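Local coordinates for protein fumarylacetoacetate hydrolase (PDB 5TI1) that probably hydrolyses fumarylacetoacetate to fumarate and acetoacetate, the last step of phenylalanine and tyrosine breakdown, using a bound magnesium ion, at residues Ala248-Val256 against Trp289-Arg300; Leu330-Ile341 against Leu400-Arg408. All coordinates share one frame; numbering follows the deposited sequence. Where two conformers were deposited one is given.

Contact 1 (Ala248-Val256 against Trp289-Arg300); sequences AEAHIFGMV and WIVTLDALEPFR
Met-255 and Val-291 face each other as an antiparallel hydrogen-bonded pair, Met-255 N reaching Val-291 O at 2.9 Å and Val-291 N returning to Met-255 O at 3.0 Å. One step along, Gly-254 and Thr-292 form the non-hydrogen-bonded pair with their CA atoms only 4.0 Å apart, an approach made possible by the missing side chain. Beyond it the chain of 289-300 turns into a short, weakly bonded helix. Thr-292 OG1 caps that helix by accepting from Ala-295 N, and Leu-293 N still bonds Phe-253 O at 2.9 Å. Ile-290 sends its two branches to different partners: CG2 lies 3.7 Å from Phe-253 CE2, while CG1 packs on Val-256 CG1. At the far end Arg-300 holds two carboxylates at the edge of its guanidinium. It meets Glu-249 end-on through NH1 and NH2, the planes only 10° apart and NH2 2.9 Å from Glu-249 OE1, and Glu-297 side-on through NE and NH2. His-320 also binds Glu-249 OE2. This is the end of the antiparallel pairing between two inner strands, 252-263 and 284-292, of the mixed sheet of the FAH-family C-terminal region, closed by a salt-bridge network.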
loop_
_atom_site.group_PDB
_atom_site.type_symbol
_atom_site.label_atom_id
_atom_site.label_comp_id
_atom_site.label_asym_id
_atom_site.label_seq_id
_atom_site.Cartn_x
_atom_site.Cartn_y
_atom_site.Cartn_z
ATOM N N ALA B 248 1.375 8.293 -20.321
ATOM C CA ALA B 248 1.230 8.299 -18.866
ATOM C C ALA B 248 0.173 9.296 -18.399
ATOM O O ALA B 248 -0.687 8.957 -17.576
ATOM C CB ALA B 248 2.582 8.604 -18.227
ATOM N N GLU B 249 0.219 10.537 -18.913
ATOM C CA GLU B 249 -0.621 11.600 -18.359
ATOM C C GLU B 249 -2.105 11.317 -18.557
ATOM O O GLU B 249 -2.935 11.749 -17.746
ATOM C CB GLU B 249 -0.249 12.954 -18.976
ATOM C CG GLU B 249 1.048 13.543 -18.441
ATOM C CD GLU B 249 1.319 14.943 -18.976
ATOM O OE1 GLU B 249 0.359 15.609 -19.412
ATOM O OE2 GLU B 249 2.489 15.381 -18.952
ATOM N N ALA B 250 -2.456 10.569 -19.606
ATOM C CA ALA B 250 -3.849 10.197 -19.823
ATOM C C ALA B 250 -4.390 9.305 -18.710
ATOM O O ALA B 250 -5.613 9.173 -18.571
ATOM C CB ALA B 250 -3.999 9.496 -21.175
ATOM N N HIS B 251 -3.514 8.688 -17.920
ATOM C CA HIS B 251 -3.943 7.895 -16.776
ATOM C C HIS B 251 -4.158 8.720 -15.514
ATOM O O HIS B 251 -4.675 8.181 -14.533
ATOM C CB HIS B 251 -2.923 6.790 -16.484
ATOM C CG HIS B 251 -2.817 5.764 -17.572
ATOM N ND1 HIS B 251 -3.161 4.442 -17.389
ATOM C CD2 HIS B 251 -2.417 5.871 -18.861
ATOM C CE1 HIS B 251 -2.958 3.771 -18.510
ATOM N NE2 HIS B 251 -2.510 4.618 -19.420
ATOM N N ILE B 252 -3.802 10.009 -15.517
ATOM C CA ILE B 252 -3.823 10.843 -14.314
ATOM C C ILE B 252 -5.114 11.654 -14.277
ATOM O O ILE B 252 -5.478 12.312 -15.261
ATOM C CB ILE B 252 -2.594 11.765 -14.253
ATOM C CG1 ILE B 252 -1.307 10.941 -14.302
ATOM C CG2 ILE B 252 -2.640 12.636 -12.995
ATOM C CD1 ILE B 252 -0.052 11.770 -14.197
ATOM N N PHE B 253 -5.794 11.632 -13.130
ATOM C CA PHE B 253 -7.045 12.363 -12.952
ATOM C C PHE B 253 -6.815 13.795 -12.468
ATOM O O PHE B 253 -7.380 14.742 -13.019
ATOM C CB PHE B 253 -7.945 11.606 -11.964
ATOM C CG PHE B 253 -9.184 12.358 -11.566
ATOM C CD1 PHE B 253 -10.161 12.660 -12.512
ATOM C CD2 PHE B 253 -9.380 12.750 -10.239
ATOM C CE1 PHE B 253 -11.311 13.350 -12.151
ATOM C CE2 PHE B 253 -10.526 13.444 -9.863
ATOM C CZ PHE B 253 -11.496 13.745 -10.822
ATOM N N GLY B 254 -6.011 13.968 -11.432
ATOM C CA GLY B 254 -5.820 15.287 -10.872
ATOM C C GLY B 254 -4.750 15.274 -9.804
ATOM O O GLY B 254 -4.019 14.294 -9.644
ATOM N N MET B 255 -4.692 16.372 -9.039
ATOM C CA MET B 255 -3.616 16.582 -8.083
ATOM C C MET B 255 -4.172 17.129 -6.776
ATOM O O MET B 255 -5.207 17.803 -6.756
ATOM C CB MET B 255 -2.570 17.548 -8.642
ATOM C CG MET B 255 -1.261 17.562 -7.899
ATOM S SD MET B 255 -0.130 18.733 -8.666
ATOM C CE MET B 255 0.077 18.008 -10.292
ATOM N N VAL B 256 -3.465 16.822 -5.686
ATOM C CA VAL B 256 -3.717 17.376 -4.367
ATOM C C VAL B 256 -2.383 17.852 -3.797
ATOM O O VAL B 256 -1.314 17.538 -4.317
ATOM C CB VAL B 256 -4.369 16.355 -3.414
ATOM C CG1 VAL B 256 -5.754 15.965 -3.913
ATOM C CG2 VAL B 256 -3.458 15.139 -3.246
ATOM N N TRP B 289 -9.432 18.792 -2.000
ATOM C CA TRP B 289 -9.942 19.091 -3.338
ATOM C C TRP B 289 -8.992 18.567 -4.419
ATOM O O TRP B 289 -7.830 18.986 -4.495
ATOM C CB TRP B 289 -10.152 20.597 -3.522
ATOM C CG TRP B 289 -11.246 21.173 -2.666
ATOM C CD1 TRP B 289 -11.094 22.035 -1.617
ATOM C CD2 TRP B 289 -12.653 20.910 -2.772
ATOM N NE1 TRP B 289 -12.318 22.331 -1.069
ATOM C CE2 TRP B 289 -13.292 21.654 -1.753
ATOM C CE3 TRP B 289 -13.433 20.122 -3.627
ATOM C CZ2 TRP B 289 -14.677 21.640 -1.572
ATOM C CZ3 TRP B 289 -14.806 20.100 -3.441
ATOM C CH2 TRP B 289 -15.414 20.857 -2.422
ATOM N N ILE B 290 -9.485 17.693 -5.282
ATOM C CA ILE B 290 -8.650 17.190 -6.367
ATOM C C ILE B 290 -8.818 18.134 -7.543
ATOM O O ILE B 290 -9.895 18.207 -8.138
ATOM C CB ILE B 290 -8.987 15.750 -6.755
ATOM C CG1 ILE B 290 -8.775 14.814 -5.561
ATOM C CG2 ILE B 290 -8.079 15.321 -7.882
ATOM C CD1 ILE B 290 -9.001 13.349 -5.898
ATOM N N VAL B 291 -7.763 18.877 -7.852
ATOM C CA VAL B 291 -7.762 19.781 -9.001
ATOM C C VAL B 291 -7.466 18.939 -10.233
ATOM O O VAL B 291 -6.440 18.253 -10.279
ATOM C CB VAL B 291 -6.725 20.901 -8.825
ATOM C CG1 VAL B 291 -6.589 21.722 -10.115
ATOM C CG2 VAL B 291 -7.092 21.816 -7.634
ATOM N N THR B 292 -8.375 18.953 -11.212
ATOM C CA THR B 292 -8.243 18.053 -12.357
ATOM C C THR B 292 -7.054 18.430 -13.232
ATOM O O THR B 292 -6.679 19.599 -13.356
ATOM C CB THR B 292 -9.504 18.046 -13.232
ATOM O OG1 THR B 292 -9.773 19.369 -13.723
ATOM C CG2 THR B 292 -10.705 17.519 -12.467
ATOM N N LEU B 293 -6.472 17.412 -13.858
ATOM C CA LEU B 293 -5.359 17.651 -14.763
ATOM C C LEU B 293 -5.775 18.563 -15.912
ATOM O O LEU B 293 -4.990 19.410 -16.358
ATOM C CB LEU B 293 -4.820 16.318 -15.275
ATOM C CG LEU B 293 -3.506 16.487 -16.036
ATOM C CD1 LEU B 293 -2.384 16.887 -15.086
ATOM C CD2 LEU B 293 -3.154 15.233 -16.814
ATOM N N ASP B 294 -7.023 18.438 -16.374
ATOM C CA ASP B 294 -7.532 19.345 -17.402
ATOM C C ASP B 294 -7.534 20.795 -16.922
ATOM O O ASP B 294 -7.152 21.703 -17.671
ATOM C CB ASP B 294 -8.936 18.912 -17.832
ATOM C CG ASP B 294 -8.904 17.793 -18.861
ATOM O OD1 ASP B 294 -7.939 17.768 -19.650
ATOM O OD2 ASP B 294 -9.821 16.944 -18.881
ATOM N N ALA B 295 -7.949 21.037 -15.673
ATOM C CA ALA B 295 -7.946 22.406 -15.167
ATOM C C ALA B 295 -6.536 22.976 -15.111
ATOM O O ALA B 295 -6.357 24.193 -15.209
ATOM C CB ALA B 295 -8.601 22.465 -13.780
ATOM N N LEU B 296 -5.524 22.120 -14.969
ATOM C CA LEU B 296 -4.139 22.568 -14.895
ATOM C C LEU B 296 -3.492 22.773 -16.258
ATOM O O LEU B 296 -2.379 23.311 -16.319
ATOM C CB LEU B 296 -3.307 21.566 -14.107
ATOM C CG LEU B 296 -3.718 21.459 -12.635
ATOM C CD1 LEU B 296 -3.220 20.157 -12.085
ATOM C CD2 LEU B 296 -3.144 22.621 -11.858
ATOM N N GLU B 297 -4.147 22.340 -17.333
ATOM C CA GLU B 297 -3.560 22.466 -18.664
ATOM C C GLU B 297 -3.065 23.873 -18.984
ATOM O O GLU B 297 -1.939 23.989 -19.495
ATOM C CB GLU B 297 -4.563 21.982 -19.722
ATOM C CG GLU B 297 -4.011 21.995 -21.142
ATOM C CD GLU B 297 -2.774 21.124 -21.293
ATOM O OE1 GLU B 297 -2.681 20.083 -20.613
ATOM O OE2 GLU B 297 -1.884 21.493 -22.081
ATOM N N PRO B 298 -3.793 24.960 -18.676
ATOM C CA PRO B 298 -3.262 26.306 -18.969
ATOM C C PRO B 298 -1.969 26.640 -18.245
ATOM O O PRO B 298 -1.375 27.681 -18.541
ATOM C CB PRO B 298 -4.391 27.246 -18.516
ATOM C CG PRO B 298 -5.618 26.407 -18.545
ATOM C CD PRO B 298 -5.170 25.034 -18.147
ATOM N N PHE B 299 -1.510 25.803 -17.313
ATOM C CA PHE B 299 -0.317 26.112 -16.538
ATOM C C PHE B 299 0.817 25.134 -16.815
ATOM O O PHE B 299 1.830 25.156 -16.113
ATOM C CB PHE B 299 -0.685 26.179 -15.047
ATOM C CG PHE B 299 -1.869 27.060 -14.789
ATOM C CD1 PHE B 299 -1.715 28.437 -14.704
ATOM C CD2 PHE B 299 -3.145 26.526 -14.713
ATOM C CE1 PHE B 299 -2.806 29.268 -14.504
ATOM C CE2 PHE B 299 -4.244 27.352 -14.517
ATOM C CZ PHE B 299 -4.070 28.729 -14.416
ATOM N N ARG B 300 0.685 24.313 -17.859
ATOM C CA ARG B 300 1.766 23.441 -18.297
ATOM C C ARG B 300 2.950 24.265 -18.802
ATOM O O ARG B 300 2.779 25.253 -19.523
ATOM C CB ARG B 300 1.256 22.498 -19.391
ATOM C CG ARG B 300 2.314 21.631 -20.046
ATOM C CD ARG B 300 1.742 20.918 -21.268
ATOM N NE ARG B 300 0.553 20.127 -20.943
ATOM C CZ ARG B 300 0.582 18.881 -20.472
ATOM N NH1 ARG B 300 1.739 18.269 -20.260
ATOM N NH2 ARG B 300 -0.550 18.243 -20.214
HETATM O O HOH W 1 -8.354 15.709 -15.702
#

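Contact 2 (Leu330-Ile341 against Leu400-Arg408); sequences LRPQQAKEASTI and LELREGGTR
Ser-339 and Glu-404 supply the hydrogen bond that joins the two segments directly. Ser-339 OG lies beside its own backbone N (chi1 -56°), pointing into the type I turn Leu-402 to Gly-405, where it accepts from Glu-404 N at 2.9 Å with an N-H...O angle of 159°. The Glu-404 side chain folds back over the same hydroxyl: CG, anti to the carbonyl carbon (chi1 -60°), lies 3.3 Å from Ser-339 OG and 3.5 Å from Glu-337 O, before the chain bends at chi2. A water adds a second link, donating to Thr-340 O and accepting from Arg-403 N.

Leu-402 is the apolar centre, its two methyls parted between different neighbours. CD1 meets the CG corner of the Pro-332 ring at 3.5 Å and also touches Leu-330, whose side chain crosses it at about a right angle. CD2 lies 3.8 Å from Ile-341 CG2, the two side chains running alongside in the same direction. Leu-400 comes across Ile-341, with its CD2 3.6 Å from Ile-341 CB. Arg-408 CG lies near the methyls of Leu-330, and the bend at chi2 brings NH2 to 3.4 Å from Pro-332 CB. Its charge is answered by Asp-415 and Glu-412, while NH1 also donates to Thr-407 O from above the carbonyl plane.

The contact sets the hairpin 400-408 against the ends of the antiparallel strands 321-331 and 339-345 and the loop between them. Helix 389-392 adds Leu-389 against both Ile-341 and Leu-400. Arg-331, ending strand 321-331, bonds Glu-416 of strand 416-424 through backbone and salt bridge.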
loop_
_atom_site.group_PDB
_atom_site.type_symbol
_atom_site.label_atom_id
_atom_site.label_comp_id
_atom_site.label_asym_id
_atom_site.label_seq_id
_atom_site.Cartn_x
_atom_site.Cartn_y
_atom_site.Cartn_z
ATOM N N LEU B 330 3.811 27.963 9.244
ATOM C CA LEU B 330 3.929 27.291 10.528
ATOM C C LEU B 330 3.393 28.245 11.580
ATOM O O LEU B 330 3.792 29.413 11.615
ATOM C CB LEU B 330 5.388 26.907 10.830
ATOM C CG LEU B 330 5.685 25.977 12.021
ATOM C CD1 LEU B 330 7.011 25.268 11.817
ATOM C CD2 LEU B 330 5.686 26.714 13.360
ATOM N N ARG B 331 2.479 27.769 12.413
ATOM C CA ARG B 331 1.939 28.617 13.472
ATOM C C ARG B 331 2.143 27.955 14.825
ATOM O O ARG B 331 1.530 26.906 15.097
ATOM C CB ARG B 331 0.461 28.929 13.244
ATOM C CG ARG B 331 -0.104 29.844 14.317
ATOM C CD ARG B 331 -1.403 30.499 13.902
ATOM N NE ARG B 331 -2.432 29.515 13.604
ATOM C CZ ARG B 331 -3.087 28.821 14.527
ATOM N NH1 ARG B 331 -2.813 28.997 15.815
ATOM N NH2 ARG B 331 -4.011 27.936 14.162
ATOM N N PRO B 332 3.018 28.503 15.669
ATOM C CA PRO B 332 3.121 28.028 17.052
ATOM C C PRO B 332 1.778 28.110 17.754
ATOM O O PRO B 332 0.936 28.952 17.430
ATOM C CB PRO B 332 4.132 28.991 17.692
ATOM C CG PRO B 332 4.920 29.547 16.515
ATOM C CD PRO B 332 3.969 29.587 15.361
ATOM N N GLN B 333 1.609 27.238 18.757
ATOM C CA GLN B 333 0.340 27.151 19.481
ATOM C C GLN B 333 -0.062 28.481 20.107
ATOM O O GLN B 333 -1.255 28.801 20.156
ATOM C CB GLN B 333 0.419 26.058 20.556
ATOM C CG GLN B 333 -0.850 25.882 21.415
ATOM C CD GLN B 333 -2.064 25.393 20.626
ATOM O OE1 GLN B 333 -3.204 25.577 21.052
ATOM N NE2 GLN B 333 -1.824 24.787 19.474
ATOM N N GLN B 334 0.898 29.266 20.591
ATOM C CA GLN B 334 0.565 30.529 21.248
ATOM C C GLN B 334 0.428 31.694 20.275
ATOM O O GLN B 334 0.067 32.798 20.698
ATOM C CB GLN B 334 1.615 30.878 22.315
ATOM C CG GLN B 334 1.804 29.816 23.386
ATOM C CD GLN B 334 0.485 29.333 23.957
ATOM O OE1 GLN B 334 -0.378 30.129 24.330
ATOM N NE2 GLN B 334 0.317 28.024 24.012
ATOM N N ALA B 335 0.687 31.483 18.990
ATOM C CA ALA B 335 0.689 32.579 18.035
ATOM C C ALA B 335 -0.715 32.830 17.501
ATOM O O ALA B 335 -1.505 31.902 17.298
ATOM C CB ALA B 335 1.640 32.293 16.868
ATOM N N LYS B 336 -1.013 34.107 17.259
ATOM C CA LYS B 336 -2.259 34.481 16.607
ATOM C C LYS B 336 -2.189 34.312 15.092
ATOM O O LYS B 336 -3.196 33.962 14.468
ATOM C CB LYS B 336 -2.623 35.929 16.969
ATOM N N GLU B 337 -1.021 34.530 14.486
ATOM C CA GLU B 337 -0.868 34.463 13.037
ATOM C C GLU B 337 0.233 33.480 12.656
ATOM O O GLU B 337 1.242 33.342 13.357
ATOM C CB GLU B 337 -0.544 35.845 12.433
ATOM C CG GLU B 337 -1.553 36.938 12.748
ATOM C CD GLU B 337 -2.912 36.702 12.112
ATOM O OE1 GLU B 337 -2.989 35.932 11.131
ATOM O OE2 GLU B 337 -3.903 37.291 12.594
ATOM N N ALA B 338 0.031 32.805 11.528
ATOM C CA ALA B 338 1.025 31.872 11.019
ATOM C C ALA B 338 2.133 32.630 10.307
ATOM O O ALA B 338 1.934 33.739 9.805
ATOM C CB ALA B 338 0.386 30.860 10.066
ATOM N N SER B 339 3.316 32.027 10.280
ATOM C CA SER B 339 4.469 32.601 9.597
ATOM C C SER B 339 4.837 31.719 8.411
ATOM O O SER B 339 4.929 30.493 8.549
ATOM C CB SER B 339 5.651 32.737 10.557
ATOM O OG SER B 339 5.288 33.509 11.694
ATOM N N THR B 340 5.026 32.330 7.247
ATOM C CA THR B 340 5.436 31.548 6.083
ATOM C C THR B 340 6.888 31.110 6.243
ATOM O O THR B 340 7.748 31.902 6.633
ATOM C CB THR B 340 5.253 32.355 4.798
ATOM O OG1 THR B 340 3.874 32.725 4.652
ATOM C CG2 THR B 340 5.671 31.525 3.593
ATOM N N ILE B 341 7.159 29.836 5.988
ATOM C CA ILE B 341 8.504 29.301 6.152
ATOM C C ILE B 341 9.139 28.880 4.834
ATOM O O ILE B 341 10.367 28.696 4.791
ATOM C CB ILE B 341 8.524 28.123 7.146
ATOM C CG1 ILE B 341 7.672 26.958 6.619
ATOM C CG2 ILE B 341 8.095 28.611 8.536
ATOM C CD1 ILE B 341 7.967 25.623 7.293
ATOM N N LEU B 400 15.247 28.491 11.835
ATOM C CA LEU B 400 14.397 29.438 11.131
ATOM C C LEU B 400 13.793 30.446 12.108
ATOM O O LEU B 400 13.235 30.060 13.141
ATOM C CB LEU B 400 13.301 28.656 10.405
ATOM C CG LEU B 400 12.657 29.130 9.108
ATOM C CD1 LEU B 400 13.701 29.519 8.057
ATOM C CD2 LEU B 400 11.771 28.016 8.600
ATOM N N GLU B 401 13.908 31.736 11.791
ATOM C CA GLU B 401 13.305 32.793 12.595
ATOM C C GLU B 401 11.914 33.087 12.042
ATOM O O GLU B 401 11.780 33.522 10.893
ATOM C CB GLU B 401 14.176 34.054 12.590
ATOM N N LEU B 402 10.885 32.837 12.851
ATOM C CA LEU B 402 9.505 32.947 12.390
ATOM C C LEU B 402 9.094 34.411 12.316
ATOM O O LEU B 402 9.355 35.182 13.243
ATOM C CB LEU B 402 8.557 32.182 13.317
ATOM C CG LEU B 402 8.633 30.656 13.358
ATOM C CD1 LEU B 402 7.697 30.093 14.411
ATOM C CD2 LEU B 402 8.321 30.056 11.991
ATOM N N ARG B 403 8.433 34.778 11.212
ATOM C CA ARG B 403 8.058 36.166 10.961
ATOM C C ARG B 403 7.263 36.770 12.118
ATOM O O ARG B 403 7.474 37.930 12.483
ATOM C CB ARG B 403 7.267 36.250 9.655
ATOM C CG ARG B 403 6.358 37.461 9.513
ATOM C CD ARG B 403 7.091 38.705 9.079
ATOM N NE ARG B 403 6.151 39.668 8.510
ATOM C CZ ARG B 403 6.498 40.804 7.914
ATOM N NH1 ARG B 403 7.777 41.140 7.802
ATOM N NH2 ARG B 403 5.559 41.605 7.429
ATOM N N GLU B 404 6.351 36.003 12.709
ATOM C CA GLU B 404 5.553 36.495 13.828
ATOM C C GLU B 404 6.229 36.303 15.180
ATOM O O GLU B 404 5.671 36.729 16.196
ATOM C CB GLU B 404 4.179 35.814 13.840
ATOM C CG GLU B 404 3.378 36.064 12.567
ATOM C CD GLU B 404 3.138 37.538 12.330
ATOM O OE1 GLU B 404 2.747 38.233 13.291
ATOM O OE2 GLU B 404 3.353 38.005 11.187
ATOM N N GLY B 405 7.411 35.694 15.221
ATOM C CA GLY B 405 8.106 35.485 16.481
ATOM C C GLY B 405 8.412 34.028 16.766
ATOM O O GLY B 405 7.599 33.144 16.475
ATOM N N GLY B 406 9.584 33.767 17.328
ATOM C CA GLY B 406 9.983 32.420 17.671
ATOM C C GLY B 406 10.953 31.839 16.658
ATOM O O GLY B 406 11.121 32.344 15.544
ATOM N N THR B 407 11.609 30.748 17.060
ATOM C CA THR B 407 12.572 30.070 16.201
ATOM C C THR B 407 12.226 28.589 16.108
ATOM O O THR B 407 11.756 27.986 17.075
ATOM C CB THR B 407 14.016 30.259 16.716
ATOM O OG1 THR B 407 14.173 29.608 17.980
ATOM C CG2 THR B 407 14.334 31.743 16.886
ATOM N N ARG B 408 12.440 28.002 14.934
ATOM C CA ARG B 408 12.168 26.586 14.747
ATOM C C ARG B 408 13.371 25.908 14.123
ATOM O O ARG B 408 13.956 26.426 13.164
ATOM C CB ARG B 408 10.930 26.356 13.869
ATOM C CG ARG B 408 9.611 26.592 14.591
ATOM C CD ARG B 408 9.452 25.645 15.777
ATOM N NE ARG B 408 8.172 25.813 16.451
ATOM C CZ ARG B 408 7.929 26.729 17.388
ATOM N NH1 ARG B 408 8.880 27.580 17.753
ATOM N NH2 ARG B 408 6.731 26.794 17.964
HETATM O O HOH W 2 8.854 33.115 8.802
#

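The two contacts lie on opposite sides of the chain's centre, their own centres 33 Å apart and their nearest atoms about 17 Å from each other. Contact 1 is buried and rests on main-chain pairing within one sheet, with ionic bonds only at its end. Contact 2 is partly buried and peripheral: two hairpin ends from different sheets meet through side chains, one hydroxyl and a water, without strand pairing between them. Strand 321-331 relates them, since Phe-322 and Ile-324 touch residues of contact 1 and Leu-330 belongs to contact 2. Arginine differs too, joining both segments by salt bridges in contact 1 but finding its acidic partners outside the segments in contact 2.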